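Local coordinates for protein mandelate racemase/muconate lactonizing enzyme (Roseovarius nubinhibens, PDB 2QDD) that is of unknown specific function but, as a magnesium-dependent mandelate racemase/muconate lactonizing family member, probably abstracts a proton from the carbon beside a substrate carboxylate, at residues L33-L38 / W49-W55; S101-P106 / P268-G273; N238-D243 / C261-K267; F249-L253 / Q279-F283. All blocks are in the same frame, centred on the assembly; numbering follows the deposited sequence. Where two conformers were deposited one is given.

Contact 1: residues L33-L38 / W49-W55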
loop_
_atom_site.group_PDB
_atom_site.type_symbol
_atom_site.label_atom_id
_atom_site.label_comp_id
_atom_site.label_asym_id
_atom_site.label_seq_id
_atom_site.Cartn_x
_atom_site.Cartn_y
_atom_site.Cartn_z
ATOM N N LEU A 33 -0.422 12.186 45.155
ATOM C CA LEU A 33 0.540 12.259 44.067
ATOM C C LEU A 33 1.942 12.542 44.589
ATOM O O LEU A 33 2.120 13.319 45.526
ATOM C CB LEU A 33 0.125 13.324 43.048
ATOM C CG LEU A 33 -1.153 13.111 42.229
ATOM C CD1 LEU A 33 -1.316 14.230 41.222
ATOM C CD2 LEU A 33 -1.178 11.764 41.521
ATOM N N ASP A 34 2.925 11.897 43.974
ATOM C CA ASP A 34 4.333 12.100 44.291
ATOM C C ASP A 34 4.877 13.101 43.275
ATOM O O ASP A 34 5.237 12.736 42.148
ATOM C CB ASP A 34 5.069 10.748 44.213
ATOM C CG ASP A 34 6.566 10.844 44.501
ATOM O OD1 ASP A 34 7.135 9.819 44.938
ATOM O OD2 ASP A 34 7.197 11.899 44.274
ATOM N N SER A 35 4.929 14.364 43.687
ATOM C CA SER A 35 5.443 15.430 42.843
ATOM C C SER A 35 6.901 15.728 43.146
ATOM O O SER A 35 7.329 15.689 44.295
ATOM C CB SER A 35 4.614 16.698 43.017
ATOM O OG SER A 35 5.019 17.693 42.099
ATOM N N THR A 36 7.653 16.028 42.097
ATOM C CA THR A 36 9.014 16.509 42.223
ATOM C C THR A 36 9.056 17.951 41.733
ATOM O O THR A 36 8.659 18.234 40.601
ATOM C CB THR A 36 9.976 15.635 41.390
ATOM O OG1 THR A 36 9.890 14.278 41.836
ATOM C CG2 THR A 36 11.407 16.107 41.533
ATOM N N TYR A 37 9.513 18.855 42.600
ATOM C CA TYR A 37 9.965 20.190 42.189
ATOM C C TYR A 37 11.475 20.196 41.997
ATOM O O TYR A 37 12.217 19.633 42.800
ATOM C CB TYR A 37 9.599 21.242 43.238
ATOM C CG TYR A 37 8.213 21.845 43.119
ATOM C CD1 TYR A 37 7.975 23.157 43.532
ATOM C CD2 TYR A 37 7.136 21.109 42.612
ATOM C CE1 TYR A 37 6.709 23.721 43.444
ATOM C CE2 TYR A 37 5.865 21.668 42.516
ATOM C CZ TYR A 37 5.659 22.975 42.933
ATOM O OH TYR A 37 4.404 23.534 42.842
ATOM N N LEU A 38 11.921 20.845 40.930
ATOM C CA LEU A 38 13.337 21.013 40.674
ATOM C C LEU A 38 13.676 22.496 40.574
ATOM O O LEU A 38 12.986 23.250 39.889
ATOM C CB LEU A 38 13.735 20.269 39.400
ATOM C CG LEU A 38 15.148 20.476 38.851
ATOM C CD1 LEU A 38 16.219 19.764 39.675
ATOM C CD2 LEU A 38 15.189 20.021 37.423
ATOM N N TRP A 49 12.389 27.105 37.880
ATOM C CA TRP A 49 11.704 25.975 38.501
ATOM C C TRP A 49 10.983 25.082 37.495
ATOM O O TRP A 49 10.372 25.572 36.542
ATOM C CB TRP A 49 10.727 26.458 39.567
ATOM C CG TRP A 49 11.403 27.052 40.768
ATOM C CD1 TRP A 49 11.893 28.325 40.890
ATOM C CD2 TRP A 49 11.659 26.402 42.021
ATOM N NE1 TRP A 49 12.435 28.505 42.138
ATOM C CE2 TRP A 49 12.302 27.344 42.854
ATOM C CE3 TRP A 49 11.397 25.121 42.523
ATOM C CZ2 TRP A 49 12.688 27.044 44.165
ATOM C CZ3 TRP A 49 11.786 24.822 43.827
ATOM C CH2 TRP A 49 12.424 25.781 44.630
ATOM N N GLY A 50 11.075 23.771 37.715
ATOM C CA GLY A 50 10.265 22.789 36.992
ATOM C C GLY A 50 9.555 21.809 37.912
ATOM O O GLY A 50 9.993 21.582 39.042
ATOM N N GLU A 51 8.454 21.234 37.422
ATOM C CA GLU A 51 7.718 20.189 38.127
ATOM C C GLU A 51 7.536 18.934 37.274
ATOM O O GLU A 51 7.110 19.012 36.121
ATOM C CB GLU A 51 6.345 20.699 38.573
ATOM C CG GLU A 51 5.539 19.665 39.372
ATOM C CD GLU A 51 4.174 20.161 39.796
ATOM O OE1 GLU A 51 3.799 21.290 39.411
ATOM O OE2 GLU A 51 3.474 19.414 40.513
ATOM N N GLY A 52 7.846 17.777 37.849
ATOM C CA GLY A 52 7.400 16.506 37.290
ATOM C C GLY A 52 6.502 15.768 38.262
ATOM O O GLY A 52 6.942 15.352 39.339
ATOM N N CYS A 53 5.241 15.606 37.889
ATOM C CA CYS A 53 4.305 14.860 38.714
ATOM C C CYS A 53 3.475 13.840 37.918
ATOM O O CYS A 53 2.422 14.183 37.376
ATOM C CB CYS A 53 3.415 15.813 39.506
ATOM S SG CYS A 53 2.301 14.978 40.628
ATOM N N PRO A 54 3.962 12.584 37.838
ATOM C CA PRO A 54 3.229 11.470 37.227
ATOM C C PRO A 54 1.907 11.175 37.923
ATOM O O PRO A 54 1.800 11.340 39.139
ATOM C CB PRO A 54 4.191 10.287 37.400
ATOM C CG PRO A 54 5.545 10.913 37.520
ATOM C CD PRO A 54 5.294 12.157 38.312
ATOM N N TRP A 55 0.905 10.748 37.160
ATOM C CA TRP A 55 -0.393 10.391 37.736
ATOM C C TRP A 55 -0.358 9.002 38.382
ATOM O O TRP A 55 -0.847 8.022 37.815
ATOM C CB TRP A 55 -1.505 10.483 36.690
ATOM C CG TRP A 55 -2.881 10.428 37.288
ATOM C CD1 TRP A 55 -3.717 9.343 37.335
ATOM C CD2 TRP A 55 -3.583 11.503 37.922
ATOM N NE1 TRP A 55 -4.896 9.679 37.962
ATOM C CE2 TRP A 55 -4.840 10.998 38.333
ATOM C CE3 TRP A 55 -3.274 12.848 38.182
ATOM C CZ2 TRP A 55 -5.786 11.787 38.993
ATOM C CZ3 TRP A 55 -4.220 13.637 38.839
ATOM C CH2 TRP A 55 -5.461 13.100 39.235
HETATM O O HOH W 1 7.650 13.117 40.879
HETATM O O HOH W 2 3.256 10.694 41.363
#
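Tyr37 meets Glu51 at an oblique angle on one face of a beta hairpin, formed by strands 29-42 and 47-52 in the N-terminal domain that accompanies the barrel in this family of the enolase superfamily. The pair is non-hydrogen-bonded and antiparallel, which brings the two side chains close: Tyr37 CE2 comes to 3.5 Å from Glu51 CD, with the ring and carboxylate planes 58° apart. Glu51 leaves the strand with CG anti to the backbone N (chi1 -178°) and stays extended, so its carboxylate travels back past the ring to Ser35. There Ser35 OG donates to Glu51 OE2 at 2.8 Å, on the anti side and somewhat out of the carboxylate plane. The other oxygen, OE1, is taken by Thr299 OG1 and by Ala302 N at the start of helix 300-311; Tyr37 OH also bonds to Thr299, so this buried acid is well supplied with partners. On the other flank the Tyr37 and Trp49 side chains cross at about a right angle, Tyr37 CD1 lying 4.1 Å from Trp49 CE3.

On the face carrying Thr36 and Leu38, the second strand offers Gly50 and Gly52. Having no side chains, these glycines let Pro106 and Asn269 pack directly against the backbone. At the far end Leu33 slots between Cys53 and Trp55: its CB touches Cys53 SG at 3.7 Å, while CD2 sits over one face of the indole near its rim. Here the strands part, and water 2 spans the gap, accepting from Asp34 N at 2.9 Å and donating to Pro54 O at 2.7 Å.

Contact 2: residues S101-P106 / P268-G273; sequences SYVKSP and PNRVGG
Ser101 OG donates to Arg270 O at 2.7 Å, the shortest bond joining the two segments. The hydroxyl, tucked between its own backbone N and carbonyl carbon (chi1 54°), approaches from above the carbonyl plane, 56° out of it, and not along a lone pair. A weaker link runs the other way: Asn269 ND2 reaches Tyr102 O at 3.4 Å, with a bent N-H...O angle. The same amide nitrogen donates to water 3, which also accepts from Ser105 OG at 2.7 Å, so the water ties the serine to the asparagine. Small hydroxyl side chains suit positions 101 and 105, because both project from the same side of helix 101-119 onto the short helix 268-271.

This is an interface between the two domains of the enolase-superfamily architecture: helix 101-119 belongs to the N-terminal domain, while helix 268-271 follows directly on barrel strand 263-266. The short helix ends at Gly272, whose positive phi of 104° favours glycine, and Pro268 O accepts from both Gly272 N and Gly273 N.

Two glycines at this turn allow very close backbone packing. Gly272 CA points a hydrogen at Ser101 O, 3.3 Å away, and Ser105 CB rests 3.6 Å from Gly273 N. Farther out, Tyr102 CB meets Asn269 OD1 at 3.4 Å, after which the aromatic ring turns away from the short helix and its hydroxyl bonds to His100 of the second subunit. Lys104 adds only its CB, 4.0 Å from Gly272 O; its amine forms a salt bridge with Asp94.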
loop_
_atom_site.group_PDB
_atom_site.type_symbol
_atom_site.label_atom_id
_atom_site.label_comp_id
_atom_site.label_asym_id
_atom_site.label_seq_id
_atom_site.Cartn_x
_atom_site.Cartn_y
_atom_site.Cartn_z
ATOM N N SER A 101 11.267 10.302 29.628
ATOM C CA SER A 101 10.750 11.626 29.292
ATOM C C SER A 101 10.195 12.349 30.520
ATOM O O SER A 101 10.238 13.571 30.594
ATOM C CB SER A 101 9.691 11.519 28.198
ATOM O OG SER A 101 8.671 10.608 28.560
ATOM N N TYR A 102 9.698 11.577 31.482
ATOM C CA TYR A 102 9.217 12.086 32.761
ATOM C C TYR A 102 10.289 12.708 33.655
ATOM O O TYR A 102 9.991 13.608 34.437
ATOM C CB TYR A 102 8.463 10.998 33.521
ATOM C CG TYR A 102 9.290 9.835 34.058
ATOM C CD1 TYR A 102 9.540 9.707 35.429
ATOM C CD2 TYR A 102 9.778 8.840 33.211
ATOM C CE1 TYR A 102 10.275 8.631 35.936
ATOM C CE2 TYR A 102 10.512 7.763 33.707
ATOM C CZ TYR A 102 10.756 7.664 35.069
ATOM O OH TYR A 102 11.474 6.590 35.559
ATOM N N VAL A 103 11.519 12.218 33.528
ATOM C CA VAL A 103 12.686 12.808 34.185
ATOM C C VAL A 103 13.048 14.135 33.526
ATOM O O VAL A 103 13.409 15.104 34.201
ATOM C CB VAL A 103 13.901 11.838 34.146
ATOM C CG1 VAL A 103 15.166 12.511 34.669
ATOM C CG2 VAL A 103 13.598 10.578 34.949
ATOM N N LYS A 104 12.922 14.168 32.202
ATOM C CA LYS A 104 13.458 15.248 31.388
ATOM C C LYS A 104 12.611 16.511 31.413
ATOM O O LYS A 104 13.137 17.610 31.228
ATOM C CB LYS A 104 13.645 14.774 29.952
ATOM C CG LYS A 104 14.954 14.064 29.746
ATOM C CD LYS A 104 14.838 13.023 28.683
ATOM C CE LYS A 104 16.146 12.299 28.532
ATOM N NZ LYS A 104 16.053 11.318 27.409
ATOM N N SER A 105 11.309 16.337 31.648
ATOM C CA SER A 105 10.333 17.427 31.570
ATOM C C SER A 105 10.524 18.555 32.603
ATOM O O SER A 105 10.487 19.722 32.233
ATOM C CB SER A 105 8.891 16.884 31.566
ATOM O OG SER A 105 7.924 17.924 31.550
ATOM N N PRO A 106 10.724 18.214 33.910
ATOM C CA PRO A 106 11.029 19.361 34.789
ATOM C C PRO A 106 12.373 20.066 34.563
ATOM O O PRO A 106 12.470 21.261 34.838
ATOM C CB PRO A 106 10.985 18.751 36.195
ATOM C CG PRO A 106 11.274 17.323 36.005
ATOM C CD PRO A 106 10.653 16.961 34.693
ATOM N N PRO A 268 3.579 17.506 28.462
ATOM C CA PRO A 268 5.033 17.635 28.619
ATOM C C PRO A 268 5.709 16.486 29.382
ATOM O O PRO A 268 6.781 16.039 28.975
ATOM C CB PRO A 268 5.188 18.951 29.388
ATOM C CG PRO A 268 3.993 19.737 29.023
ATOM C CD PRO A 268 2.880 18.740 28.873
ATOM N N ASN A 269 5.079 16.005 30.456
ATOM C CA ASN A 269 5.612 14.871 31.213
ATOM C C ASN A 269 5.591 13.529 30.474
ATOM O O ASN A 269 6.373 12.639 30.788
ATOM C CB ASN A 269 4.954 14.752 32.593
ATOM C CG ASN A 269 5.864 14.065 33.625
ATOM O OD1 ASN A 269 5.687 12.891 33.941
ATOM N ND2 ASN A 269 6.844 14.800 34.138
ATOM N N ARG A 270 4.707 13.390 29.489
ATOM C CA ARG A 270 4.747 12.248 28.572
ATOM C C ARG A 270 5.815 12.387 27.475
ATOM O O ARG A 270 6.503 11.414 27.149
ATOM C CB ARG A 270 3.363 11.977 27.972
ATOM C CG ARG A 270 3.310 10.803 26.996
ATOM C CD ARG A 270 1.887 10.368 26.613
ATOM N NE ARG A 270 0.907 11.456 26.502
ATOM C CZ ARG A 270 0.801 12.308 25.481
ATOM N NH1 ARG A 270 1.626 12.245 24.446
ATOM N NH2 ARG A 270 -0.147 13.237 25.498
ATOM N N VAL A 271 5.964 13.589 26.920
ATOM C CA VAL A 271 6.815 13.783 25.736
ATOM C C VAL A 271 8.222 14.301 26.023
ATOM O O VAL A 271 9.081 14.286 25.136
ATOM C CB VAL A 271 6.121 14.639 24.634
ATOM C CG1 VAL A 271 4.769 14.037 24.262
ATOM C CG2 VAL A 271 5.963 16.096 25.077
ATOM N N GLY A 272 8.461 14.764 27.251
ATOM C CA GLY A 272 9.811 15.117 27.686
ATOM C C GLY A 272 10.120 16.593 27.752
ATOM O O GLY A 272 11.279 16.996 27.629
ATOM N N GLY A 273 9.091 17.404 27.964
ATOM C CA GLY A 273 9.294 18.825 28.208
ATOM C C GLY A 273 8.624 19.721 27.193
ATOM O O GLY A 273 7.833 19.264 26.372
HETATM O O HOH W 3 6.356 17.780 33.700
#

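Contact 3: residues N238-D243 / C261-K267; sequences NPIMLD and CEGVKIK
Met241 pairs with Gly263 and Leu242 with Val264 in parallel strands, joined by Leu242 N to Gly263 O at 3.0 Å and Lys265 N to Leu242 O at 2.8 Å. Before the pairing begins, Glu262 folds back, bent at chi2 (86°), and its OE1 accepts from Ile240 N at 3.0 Å; OE2 turns to Arg235 and His231 of the third subunit. Glycine suits position 263 because the Met241 CE methyl crowds the place a CB would take; the sulfur, Met241 SD, lies 3.5 Å from Val264 C. On the other face Leu242 CG packs on Cys261 CB at 3.7 Å.

At the C-terminal ends of the strands the contact turns polar. Lys267 NZ forms a salt bridge to the syn lone pair of Asp243 OD2 at 3.1 Å, the two side chains crossing at about a right angle, while Arg270 binds OD1. Lys265 passes by with its aliphatic part, CB 3.4 Å from Asp243 OD1, and carries its amine on to Glu220. Water 5 bridges the two lysine amines. Asp243 and Glu220 are magnesium ligands of this protein, so this beta-alpha-beta unit delivers its acid to the metal site at the C-terminal end of the TIM-barrel strands.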
loop_
_atom_site.group_PDB
_atom_site.type_symbol
_atom_site.label_atom_id
_atom_site.label_comp_id
_atom_site.label_asym_id
_atom_site.label_seq_id
_atom_site.Cartn_x
_atom_site.Cartn_y
_atom_site.Cartn_z
ATOM N N ASN A 238 -16.721 8.288 14.342
ATOM C CA ASN A 238 -16.371 9.356 15.296
ATOM C C ASN A 238 -14.967 9.901 15.065
ATOM O O ASN A 238 -14.088 9.148 14.637
ATOM C CB ASN A 238 -16.403 8.811 16.728
ATOM C CG ASN A 238 -17.795 8.479 17.197
ATOM O OD1 ASN A 238 -18.379 7.488 16.771
ATOM N ND2 ASN A 238 -18.331 9.302 18.095
ATOM N N PRO A 239 -14.740 11.199 15.379
ATOM C CA PRO A 239 -13.380 11.729 15.534
ATOM C C PRO A 239 -12.603 11.040 16.662
ATOM O O PRO A 239 -13.145 10.834 17.748
ATOM C CB PRO A 239 -13.612 13.212 15.894
ATOM C CG PRO A 239 -14.974 13.524 15.424
ATOM C CD PRO A 239 -15.754 12.247 15.599
ATOM N N ILE A 240 -11.347 10.688 16.394
ATOM C CA ILE A 240 -10.520 9.986 17.373
ATOM C C ILE A 240 -9.386 10.879 17.868
ATOM O O ILE A 240 -8.633 11.453 17.076
ATOM C CB ILE A 240 -10.028 8.595 16.850
ATOM C CG1 ILE A 240 -11.081 7.526 17.143
ATOM C CG2 ILE A 240 -8.715 8.155 17.509
ATOM C CD1 ILE A 240 -11.843 7.078 15.934
ATOM N N MET A 241 -9.301 11.006 19.192
ATOM C CA MET A 241 -8.257 11.763 19.875
ATOM C C MET A 241 -7.276 10.771 20.499
ATOM O O MET A 241 -7.679 9.902 21.275
ATOM C CB MET A 241 -8.901 12.639 20.957
ATOM C CG MET A 241 -7.954 13.309 21.952
ATOM S SD MET A 241 -7.379 14.949 21.504
ATOM C CE MET A 241 -8.832 15.736 20.790
ATOM N N LEU A 242 -5.999 10.887 20.149
ATOM C CA LEU A 242 -4.968 10.052 20.767
ATOM C C LEU A 242 -4.237 10.789 21.877
ATOM O O LEU A 242 -4.222 12.016 21.896
ATOM C CB LEU A 242 -3.973 9.552 19.725
ATOM C CG LEU A 242 -4.524 8.627 18.640
ATOM C CD1 LEU A 242 -3.399 8.240 17.718
ATOM C CD2 LEU A 242 -5.192 7.391 19.218
ATOM N N ASP A 243 -3.638 10.030 22.798
ATOM C CA ASP A 243 -3.037 10.582 24.018
ATOM C C ASP A 243 -1.895 9.689 24.510
ATOM O O ASP A 243 -0.735 9.930 24.186
ATOM C CB ASP A 243 -4.116 10.791 25.101
ATOM C CG ASP A 243 -3.581 11.476 26.373
ATOM O OD1 ASP A 243 -2.456 12.025 26.368
ATOM O OD2 ASP A 243 -4.307 11.469 27.390
ATOM N N CYS A 261 -5.980 9.398 13.588
ATOM C CA CYS A 261 -6.585 10.392 14.471
ATOM C C CYS A 261 -6.841 11.726 13.774
ATOM O O CYS A 261 -6.294 11.996 12.706
ATOM C CB CYS A 261 -5.744 10.582 15.742
ATOM S SG CYS A 261 -4.102 11.271 15.508
ATOM N N GLU A 262 -7.686 12.545 14.392
ATOM C CA GLU A 262 -7.926 13.917 13.953
ATOM C C GLU A 262 -7.473 14.916 15.028
ATOM O O GLU A 262 -7.544 16.138 14.848
ATOM C CB GLU A 262 -9.415 14.113 13.654
ATOM C CG GLU A 262 -9.901 13.460 12.362
ATOM C CD GLU A 262 -10.295 12.000 12.533
ATOM O OE1 GLU A 262 -10.523 11.546 13.676
ATOM O OE2 GLU A 262 -10.379 11.297 11.510
ATOM N N GLY A 263 -7.022 14.375 16.152
ATOM C CA GLY A 263 -6.543 15.177 17.259
ATOM C C GLY A 263 -5.616 14.394 18.157
ATOM O O GLY A 263 -5.703 13.159 18.231
ATOM N N VAL A 264 -4.720 15.115 18.829
ATOM C CA VAL A 264 -3.904 14.560 19.914
ATOM C C VAL A 264 -3.966 15.422 21.188
ATOM O O VAL A 264 -4.199 16.625 21.116
ATOM C CB VAL A 264 -2.412 14.316 19.500
ATOM C CG1 VAL A 264 -2.313 13.448 18.238
ATOM C CG2 VAL A 264 -1.652 15.636 19.312
ATOM N N LYS A 265 -3.776 14.788 22.345
ATOM C CA LYS A 265 -3.376 15.488 23.566
ATOM C C LYS A 265 -1.866 15.597 23.631
ATOM O O LYS A 265 -1.156 14.638 23.320
ATOM C CB LYS A 265 -3.867 14.748 24.811
ATOM C CG LYS A 265 -5.362 14.785 25.011
ATOM C CD LYS A 265 -5.715 14.492 26.451
ATOM C CE LYS A 265 -7.089 15.020 26.793
ATOM N NZ LYS A 265 -7.623 14.427 28.050
ATOM N N ILE A 266 -1.376 16.767 24.030
ATOM C CA ILE A 266 0.051 16.946 24.296
ATOM C C ILE A 266 0.291 17.210 25.780
ATOM O O ILE A 266 -0.302 18.123 26.368
ATOM C CB ILE A 266 0.681 18.078 23.448
ATOM C CG1 ILE A 266 0.233 17.972 21.987
ATOM C CG2 ILE A 266 2.209 18.029 23.542
ATOM C CD1 ILE A 266 0.405 19.244 21.233
ATOM N N LYS A 267 1.148 16.385 26.379
ATOM C CA LYS A 267 1.457 16.471 27.798
ATOM C C LYS A 267 2.964 16.404 27.987
ATOM O O LYS A 267 3.565 15.373 27.700
ATOM C CB LYS A 267 0.770 15.337 28.570
ATOM C CG LYS A 267 -0.745 15.390 28.516
ATOM C CD LYS A 267 -1.367 14.384 29.427
ATOM C CE LYS A 267 -2.797 14.137 29.009
ATOM N NZ LYS A 267 -3.409 13.087 29.865
HETATM O O HOH W 4 -1.360 11.052 28.741
HETATM O O HOH W 5 -6.007 12.816 29.402
#

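Contact 4: residues F249-L253 / Q279-F283; sequences FSDHL and QIRDF
Phe249 reaches across from helix 249-258 to Gln279, Ile280 and Phe283 on helix 274-287. Its CB lies close to the amide of Gln279. CG stands anti to the backbone N (chi1 -179°), which swings the ring out between the helices, and the extended glutamine covers one ring face, amide and ring planes stacked 11° apart. A flat, long side chain suits that place. Along the rim, Phe249 CD1 meets Ile280 CG1 at 4.1 Å, close to the ring plane. Next, Phe249 CE1 touches Phe283 CB at 3.8 Å, and at the tip Phe249 CZ comes to 4.1 Å from Phe283 CD2. The edge of Phe249 is thus directed at the face of Phe283 in a T-shaped pair, centroids 5.5 Å apart.

One turn after Phe249, His252 turns its ring face to Ile280 CG2 in a CH-pi contact, 3.8 Å from the ring centroid; His252 ND1 bonds back to Glu248 O, which fixes the ring's rotation. Leu253 CD1 closes the row against Phe283 CE2 at 3.6 Å.

As neighbours in the barrel's outer layer, segments 249-253 and 279-283 run nearly parallel, their axes approaching to 10.6 Å. Ile280 faces inward onto Ile266 of strand 263-266, Phe283 packs edge-to-face with Trp289 just before strand 290-293, and on the outer side Ser286 and Trp256 of the fourth subunit press on Phe249 and Leu253.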
loop_
_atom_site.group_PDB
_atom_site.type_symbol
_atom_site.label_atom_id
_atom_site.label_comp_id
_atom_site.label_asym_id
_atom_site.label_seq_id
_atom_site.Cartn_x
_atom_site.Cartn_y
_atom_site.Cartn_z
ATOM N N PHE A 249 8.143 11.933 19.171
ATOM C CA PHE A 249 7.749 12.559 17.908
ATOM C C PHE A 249 7.427 11.546 16.806
ATOM O O PHE A 249 6.472 11.732 16.045
ATOM C CB PHE A 249 8.814 13.550 17.430
ATOM C CG PHE A 249 8.459 14.251 16.141
ATOM C CD1 PHE A 249 7.440 15.198 16.103
ATOM C CD2 PHE A 249 9.143 13.956 14.962
ATOM C CE1 PHE A 249 7.111 15.844 14.914
ATOM C CE2 PHE A 249 8.823 14.597 13.769
ATOM C CZ PHE A 249 7.805 15.543 13.745
ATOM N N SER A 250 8.210 10.471 16.750
ATOM C CA SER A 250 8.047 9.425 15.740
ATOM C C SER A 250 6.726 8.668 15.850
ATOM O O SER A 250 6.221 8.165 14.844
ATOM C CB SER A 250 9.220 8.443 15.789
ATOM O OG SER A 250 9.211 7.722 17.007
ATOM N N ASP A 251 6.178 8.590 17.066
ATOM C CA ASP A 251 4.826 8.065 17.292
ATOM C C ASP A 251 3.731 8.956 16.717
ATOM O O ASP A 251 2.674 8.462 16.325
ATOM C CB ASP A 251 4.566 7.829 18.786
ATOM C CG ASP A 251 5.536 6.827 19.406
ATOM O OD1 ASP A 251 5.838 6.965 20.611
ATOM O OD2 ASP A 251 5.994 5.903 18.693
ATOM N N HIS A 252 3.984 10.267 16.681
ATOM C CA HIS A 252 3.040 11.232 16.118
ATOM C C HIS A 252 3.067 11.184 14.595
ATOM O O HIS A 252 2.018 11.211 13.938
ATOM C CB HIS A 252 3.348 12.646 16.619
ATOM C CG HIS A 252 3.171 12.810 18.093
ATOM N ND1 HIS A 252 4.116 12.396 19.007
ATOM C CD2 HIS A 252 2.142 13.314 18.817
ATOM C CE1 HIS A 252 3.687 12.654 20.230
ATOM N NE2 HIS A 252 2.490 13.209 20.142
ATOM N N LEU A 253 4.285 11.117 14.059
ATOM C CA LEU A 253 4.563 10.812 12.657
ATOM C C LEU A 253 3.898 9.529 12.164
ATOM O O LEU A 253 3.350 9.497 11.066
ATOM C CB LEU A 253 6.076 10.697 12.468
ATOM C CG LEU A 253 6.767 11.543 11.402
ATOM C CD1 LEU A 253 6.304 12.991 11.434
ATOM C CD2 LEU A 253 8.278 11.452 11.574
ATOM N N GLN A 279 7.556 21.198 19.307
ATOM C CA GLN A 279 7.746 20.546 18.006
ATOM C C GLN A 279 6.519 19.740 17.568
ATOM O O GLN A 279 6.099 19.823 16.413
ATOM C CB GLN A 279 8.997 19.654 17.987
ATOM C CG GLN A 279 9.337 19.159 16.563
ATOM C CD GLN A 279 10.302 17.978 16.491
ATOM O OE1 GLN A 279 10.925 17.751 15.451
ATOM N NE2 GLN A 279 10.421 17.217 17.579
ATOM N N ILE A 280 5.956 18.976 18.501
ATOM C CA ILE A 280 4.699 18.246 18.298
ATOM C C ILE A 280 3.504 19.171 18.018
ATOM O O ILE A 280 2.704 18.909 17.111
ATOM C CB ILE A 280 4.413 17.314 19.499
ATOM C CG1 ILE A 280 5.491 16.232 19.571
ATOM C CG2 ILE A 280 3.016 16.682 19.407
ATOM C CD1 ILE A 280 5.674 15.649 20.946
ATOM N N ARG A 281 3.409 20.253 18.784
ATOM C CA ARG A 281 2.373 21.271 18.592
ATOM C C ARG A 281 2.410 21.854 17.185
ATOM O O ARG A 281 1.377 21.948 16.518
ATOM C CB ARG A 281 2.527 22.396 19.625
ATOM C CG ARG A 281 1.307 23.321 19.735
ATOM C CD ARG A 281 1.396 24.540 18.814
ATOM N NE ARG A 281 2.635 25.317 18.970
ATOM C CZ ARG A 281 2.808 26.288 19.862
ATOM N NH1 ARG A 281 1.836 26.596 20.711
ATOM N NH2 ARG A 281 3.957 26.954 19.912
ATOM N N ASP A 282 3.604 22.255 16.760
ATOM C CA ASP A 282 3.836 22.822 15.440
ATOM C C ASP A 282 3.559 21.824 14.313
ATOM O O ASP A 282 3.036 22.202 13.264
ATOM C CB ASP A 282 5.278 23.333 15.340
ATOM C CG ASP A 282 5.516 24.619 16.149
ATOM O OD1 ASP A 282 4.561 25.176 16.751
ATOM O OD2 ASP A 282 6.676 25.080 16.169
ATOM N N PHE A 283 3.920 20.561 14.532
ATOM C CA PHE A 283 3.548 19.483 13.620
ATOM C C PHE A 283 2.027 19.370 13.491
ATOM O O PHE A 283 1.507 19.287 12.380
ATOM C CB PHE A 283 4.156 18.141 14.056
ATOM C CG PHE A 283 3.775 16.988 13.164
ATOM C CD1 PHE A 283 2.843 16.046 13.583
ATOM C CD2 PHE A 283 4.345 16.848 11.907
ATOM C CE1 PHE A 283 2.479 14.984 12.764
ATOM C CE2 PHE A 283 3.988 15.787 11.079
ATOM C CZ PHE A 283 3.056 14.856 11.507
#

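How the contacts relate
From the N terminus, contact 1 closes first, a short hairpin loop of ten residues complete before any other contact opens. Contact 2 then spans 161 residues, bringing the barrel strands from 135-141 to 263-266 back to the N-terminal domain. Contact 3 lies wholly within that span and closes one beta-alpha-beta unit. Contact 4 crosses both: its first segment falls between the two strands of contact 3, its second beyond the end of contact 2. The short helix of contact 2, on the barrel side, touches the hairpin through Asn269 against Gly52 and reaches contact 3 through Arg270, paired with Asp243. Val271 and Ile266 both pack on helix 274-287. Contact 2 touches all three others, and contacts 3 and 4 meet.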